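Local coordinates for malonyl-CoA decarboxylase (PDB 4KSA), which probably catalyses the decarboxylation of malonyl-CoA to acetyl-CoA, at residues D70-A82 with M139-L153. Numbering follows the deposited sequence.
Sequences DEDDKLAFLDALA and MREAVLARIAAHPQL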
# COMPACT_ATOMS: atom_id res chain seq x y z
N ASP A 70 21.34 -13.24 -34.67
CA ASP A 70 21.93 -14.58 -34.74
C ASP A 70 22.99 -14.63 -33.64
O ASP A 70 23.45 -13.59 -33.18
CB ASP A 70 22.58 -14.76 -36.12
CG ASP A 70 22.88 -16.22 -36.46
OD1 ASP A 70 23.45 -16.47 -37.55
OD2 ASP A 70 22.55 -17.12 -35.65
N GLU A 71 23.36 -15.83 -33.20
CA GLU A 71 24.36 -15.95 -32.16
C GLU A 71 25.68 -15.35 -32.63
O GLU A 71 26.44 -14.77 -31.85
CB GLU A 71 24.57 -17.41 -31.77
CG GLU A 71 25.18 -17.54 -30.40
CD GLU A 71 24.33 -16.84 -29.34
OE1 GLU A 71 24.91 -16.30 -28.36
OE2 GLU A 71 23.09 -16.83 -29.49
N ASP A 72 25.95 -15.50 -33.92
CA ASP A 72 27.15 -14.96 -34.52
C ASP A 72 27.03 -13.44 -34.52
O ASP A 72 27.99 -12.75 -34.22
CB ASP A 72 27.30 -15.44 -35.97
CG ASP A 72 27.81 -16.88 -36.08
OD1 ASP A 72 27.94 -17.57 -35.03
OD2 ASP A 72 28.06 -17.32 -37.22
N ASP A 73 25.85 -12.93 -34.86
CA ASP A 73 25.68 -11.48 -34.89
C ASP A 73 25.72 -10.87 -33.49
O ASP A 73 26.21 -9.76 -33.31
CB ASP A 73 24.39 -11.09 -35.62
CG ASP A 73 24.45 -11.36 -37.13
OD1 ASP A 73 25.46 -10.97 -37.77
OD2 ASP A 73 23.49 -11.94 -37.68
N LYS A 74 25.22 -11.59 -32.49
CA LYS A 74 25.28 -11.09 -31.11
C LYS A 74 26.75 -10.96 -30.78
O LYS A 74 27.24 -9.89 -30.45
CB LYS A 74 24.64 -12.08 -30.13
CG LYS A 74 23.15 -11.93 -29.93
CD LYS A 74 22.66 -12.72 -28.74
CE LYS A 74 21.16 -12.66 -28.67
NZ LYS A 74 20.55 -13.16 -29.94
N LEU A 75 27.44 -12.08 -30.92
CA LEU A 75 28.85 -12.17 -30.63
C LEU A 75 29.68 -11.10 -31.33
O LEU A 75 30.57 -10.51 -30.72
CB LEU A 75 29.35 -13.56 -30.98
CG LEU A 75 30.54 -14.06 -30.15
CD1 LEU A 75 30.73 -15.55 -30.37
CD2 LEU A 75 31.81 -13.29 -30.52
N ALA A 76 29.39 -10.82 -32.59
CA ALA A 76 30.17 -9.81 -33.30
C ALA A 76 29.99 -8.48 -32.61
O ALA A 76 30.96 -7.75 -32.41
CB ALA A 76 29.73 -9.73 -34.76
N PHE A 77 28.74 -8.18 -32.24
CA PHE A 77 28.41 -6.92 -31.57
C PHE A 77 29.14 -6.77 -30.23
O PHE A 77 29.68 -5.70 -29.91
CB PHE A 77 26.90 -6.80 -31.37
CG PHE A 77 26.50 -5.64 -30.53
CD1 PHE A 77 26.02 -5.82 -29.24
CD2 PHE A 77 26.67 -4.34 -31.00
CE1 PHE A 77 25.71 -4.74 -28.42
CE2 PHE A 77 26.37 -3.24 -30.19
CZ PHE A 77 25.89 -3.44 -28.90
N LEU A 78 29.15 -7.84 -29.45
CA LEU A 78 29.83 -7.81 -28.17
C LEU A 78 31.29 -7.51 -28.44
O LEU A 78 31.89 -6.69 -27.75
CB LEU A 78 29.68 -9.14 -27.44
CG LEU A 78 28.27 -9.55 -27.02
CD1 LEU A 78 28.33 -10.83 -26.17
CD2 LEU A 78 27.64 -8.43 -26.21
N ASP A 79 31.88 -8.16 -29.45
CA ASP A 79 33.28 -7.93 -29.78
C ASP A 79 33.46 -6.48 -30.22
O ASP A 79 34.46 -5.85 -29.91
CB ASP A 79 33.76 -8.88 -30.88
CG ASP A 79 34.20 -10.24 -30.32
OD1 ASP A 79 34.91 -10.26 -29.29
OD2 ASP A 79 33.86 -11.29 -30.91
N ALA A 80 32.47 -5.96 -30.94
CA ALA A 80 32.50 -4.58 -31.40
C ALA A 80 32.57 -3.64 -30.18
O ALA A 80 33.20 -2.58 -30.25
CB ALA A 80 31.24 -4.27 -32.23
N LEU A 81 31.94 -4.03 -29.08
CA LEU A 81 31.98 -3.19 -27.89
C LEU A 81 33.41 -3.11 -27.40
O LEU A 81 33.82 -2.10 -26.83
CB LEU A 81 31.08 -3.73 -26.77
CG LEU A 81 29.56 -3.80 -27.01
CD1 LEU A 81 28.91 -4.57 -25.89
CD2 LEU A 81 28.97 -2.41 -27.13
N ALA A 82 34.18 -4.16 -27.64
CA ALA A 82 35.56 -4.18 -27.18
C ALA A 82 36.54 -3.37 -28.03
O ALA A 82 37.32 -2.59 -27.48
CB ALA A 82 36.06 -5.60 -27.03
N MSE A 139 22.53 -9.42 -21.42
CA MSE A 139 23.66 -9.13 -22.31
C MSE A 139 24.99 -9.31 -21.56
O MSE A 139 25.96 -9.81 -22.11
CB MSE A 139 23.54 -7.70 -22.84
CG MSE A 139 24.63 -7.30 -23.86
SE MSE A 139 24.26 -5.60 -24.75
CE MSE A 139 25.70 -4.54 -24.07
N ARG A 140 25.02 -8.92 -20.30
CA ARG A 140 26.23 -9.07 -19.53
C ARG A 140 26.48 -10.56 -19.32
O ARG A 140 27.61 -11.02 -19.26
CB ARG A 140 26.09 -8.34 -18.20
CG ARG A 140 27.43 -8.07 -17.53
CD ARG A 140 27.39 -8.34 -16.04
NE ARG A 140 28.75 -8.46 -15.54
CZ ARG A 140 29.09 -8.91 -14.35
NH1 ARG A 140 30.37 -8.98 -14.01
NH2 ARG A 140 28.16 -9.30 -13.49
N GLU A 141 25.41 -11.32 -19.19
CA GLU A 141 25.53 -12.77 -19.01
C GLU A 141 26.28 -13.35 -20.22
O GLU A 141 27.13 -14.23 -20.08
CB GLU A 141 24.15 -13.40 -18.89
CG GLU A 141 24.15 -14.90 -18.70
CD GLU A 141 22.73 -15.47 -18.64
OE1 GLU A 141 22.61 -16.71 -18.66
OE2 GLU A 141 21.75 -14.69 -18.55
N ALA A 142 25.95 -12.84 -21.41
CA ALA A 142 26.56 -13.26 -22.66
C ALA A 142 28.04 -12.94 -22.70
O ALA A 142 28.86 -13.79 -23.03
CB ALA A 142 25.87 -12.58 -23.83
N VAL A 143 28.42 -11.71 -22.35
CA VAL A 143 29.83 -11.40 -22.38
C VAL A 143 30.55 -12.25 -21.33
O VAL A 143 31.68 -12.66 -21.53
CB VAL A 143 30.11 -9.87 -22.19
CG1 VAL A 143 28.83 -9.13 -22.00
CG2 VAL A 143 31.07 -9.64 -21.04
N LEU A 144 29.88 -12.54 -20.21
CA LEU A 144 30.53 -13.37 -19.19
C LEU A 144 30.78 -14.76 -19.73
O LEU A 144 31.81 -15.36 -19.45
CB LEU A 144 29.67 -13.46 -17.92
CG LEU A 144 29.90 -12.29 -16.96
CD1 LEU A 144 28.90 -12.27 -15.82
CD2 LEU A 144 31.30 -12.38 -16.44
N ALA A 145 29.84 -15.26 -20.52
CA ALA A 145 29.96 -16.58 -21.09
C ALA A 145 31.02 -16.63 -22.18
O ALA A 145 31.51 -17.70 -22.54
CB ALA A 145 28.61 -17.03 -21.65
N ARG A 146 31.42 -15.48 -22.70
CA ARG A 146 32.41 -15.46 -23.76
C ARG A 146 33.83 -15.00 -23.45
O ARG A 146 34.66 -14.92 -24.35
CB ARG A 146 31.82 -14.70 -24.96
CG ARG A 146 31.24 -15.67 -26.01
CD ARG A 146 30.05 -15.13 -26.78
NE ARG A 146 28.80 -15.26 -26.01
CZ ARG A 146 27.59 -14.94 -26.48
NH1 ARG A 146 26.52 -15.09 -25.71
NH2 ARG A 146 27.44 -14.49 -27.73
N ILE A 147 34.12 -14.73 -22.18
CA ILE A 147 35.46 -14.27 -21.81
C ILE A 147 36.53 -15.34 -22.04
O ILE A 147 37.70 -15.02 -22.26
CB ILE A 147 35.54 -13.82 -20.32
CG1 ILE A 147 34.60 -12.64 -20.06
CG2 ILE A 147 36.97 -13.41 -19.97
CD1 ILE A 147 34.95 -11.43 -20.86
N ALA A 148 36.15 -16.61 -21.98
CA ALA A 148 37.12 -17.68 -22.19
C ALA A 148 37.59 -17.68 -23.64
O ALA A 148 38.77 -17.47 -23.93
CB ALA A 148 36.50 -19.02 -21.86
N ALA A 149 36.65 -17.90 -24.54
CA ALA A 149 36.94 -17.93 -25.96
C ALA A 149 37.25 -16.53 -26.51
O ALA A 149 37.70 -16.40 -27.64
CB ALA A 149 35.75 -18.52 -26.71
N HIS A 150 37.00 -15.50 -25.72
CA HIS A 150 37.26 -14.14 -26.17
C HIS A 150 37.71 -13.28 -25.00
O HIS A 150 36.97 -12.46 -24.49
CB HIS A 150 36.01 -13.53 -26.79
CG HIS A 150 35.53 -14.24 -28.01
ND1 HIS A 150 35.10 -15.55 -27.99
CD2 HIS A 150 35.35 -13.81 -29.28
CE1 HIS A 150 34.68 -15.90 -29.19
NE2 HIS A 150 34.82 -14.86 -29.99
N PRO A 151 38.96 -13.44 -24.59
CA PRO A 151 39.53 -12.69 -23.47
C PRO A 151 39.49 -11.16 -23.55
O PRO A 151 39.71 -10.48 -22.54
CB PRO A 151 40.95 -13.24 -23.39
CG PRO A 151 41.25 -13.51 -24.82
CD PRO A 151 40.01 -14.20 -25.29
N GLN A 152 39.21 -10.61 -24.72
CA GLN A 152 39.18 -9.15 -24.87
C GLN A 152 37.91 -8.54 -24.32
O GLN A 152 37.89 -7.35 -24.00
CB GLN A 152 39.33 -8.74 -26.35
CG GLN A 152 39.44 -9.90 -27.33
CD GLN A 152 38.10 -10.53 -27.69
OE1 GLN A 152 37.97 -11.74 -27.70
NE2 GLN A 152 37.11 -9.69 -28.00
N LEU A 153 36.87 -9.35 -24.21
CA LEU A 153 35.59 -8.89 -23.68
C LEU A 153 35.66 -8.64 -22.17
O LEU A 153 34.70 -8.18 -21.58
CB LEU A 153 34.50 -9.92 -23.97
CG LEU A 153 34.12 -10.16 -25.43
CD1 LEU A 153 33.04 -11.24 -25.50
CD2 LEU A 153 33.63 -8.86 -26.05
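L78 sets its CG beside the backbone N (chi1 -64°), and this sends both methyls into helix 139-146, a knob among M139, A142, V143 and R146. L78 CD1 lies 3.8 Å from A142 CB and also sits over one face of the R146 guanidinium. Its CD2 meets M139 CG. M139, a selenomethionine, has CG anti to the backbone N and bends at its last torsion, about CG-SE (chi3 114°). M139 SE lies at the edge of the F77 ring, 4.0 Å from F77 CE1, in a Met-aromatic contact. M139 CE meets L81 CD1 tip to tip at 3.7 Å. R146 carries the charged end. R146 NH2 forms a salt bridge of 3.2 Å with E71 OE1, and the two planes are turned 50° apart. L75 crosses the R146 chain at a slant, with L75 CG 3.6 Å from R146 CD. Beyond the helix, Q152 NE2 donates to D79 OD1 at 2.6 Å, nearly along the carboxylate C-O axis. An alanine in place of D79 would probably leave the Q152 amide without this acceptor and free to turn. L153 CD2 packs against L78 CB at 4.2 Å and also nears A82 CB. The two helices cross nearly at right angles in the helical N-terminal region. Y66 of helix 52-68 touches L78, M139 and A142, helix 36-48 packs on F77, and F160 of helix 154-167 lies against M139.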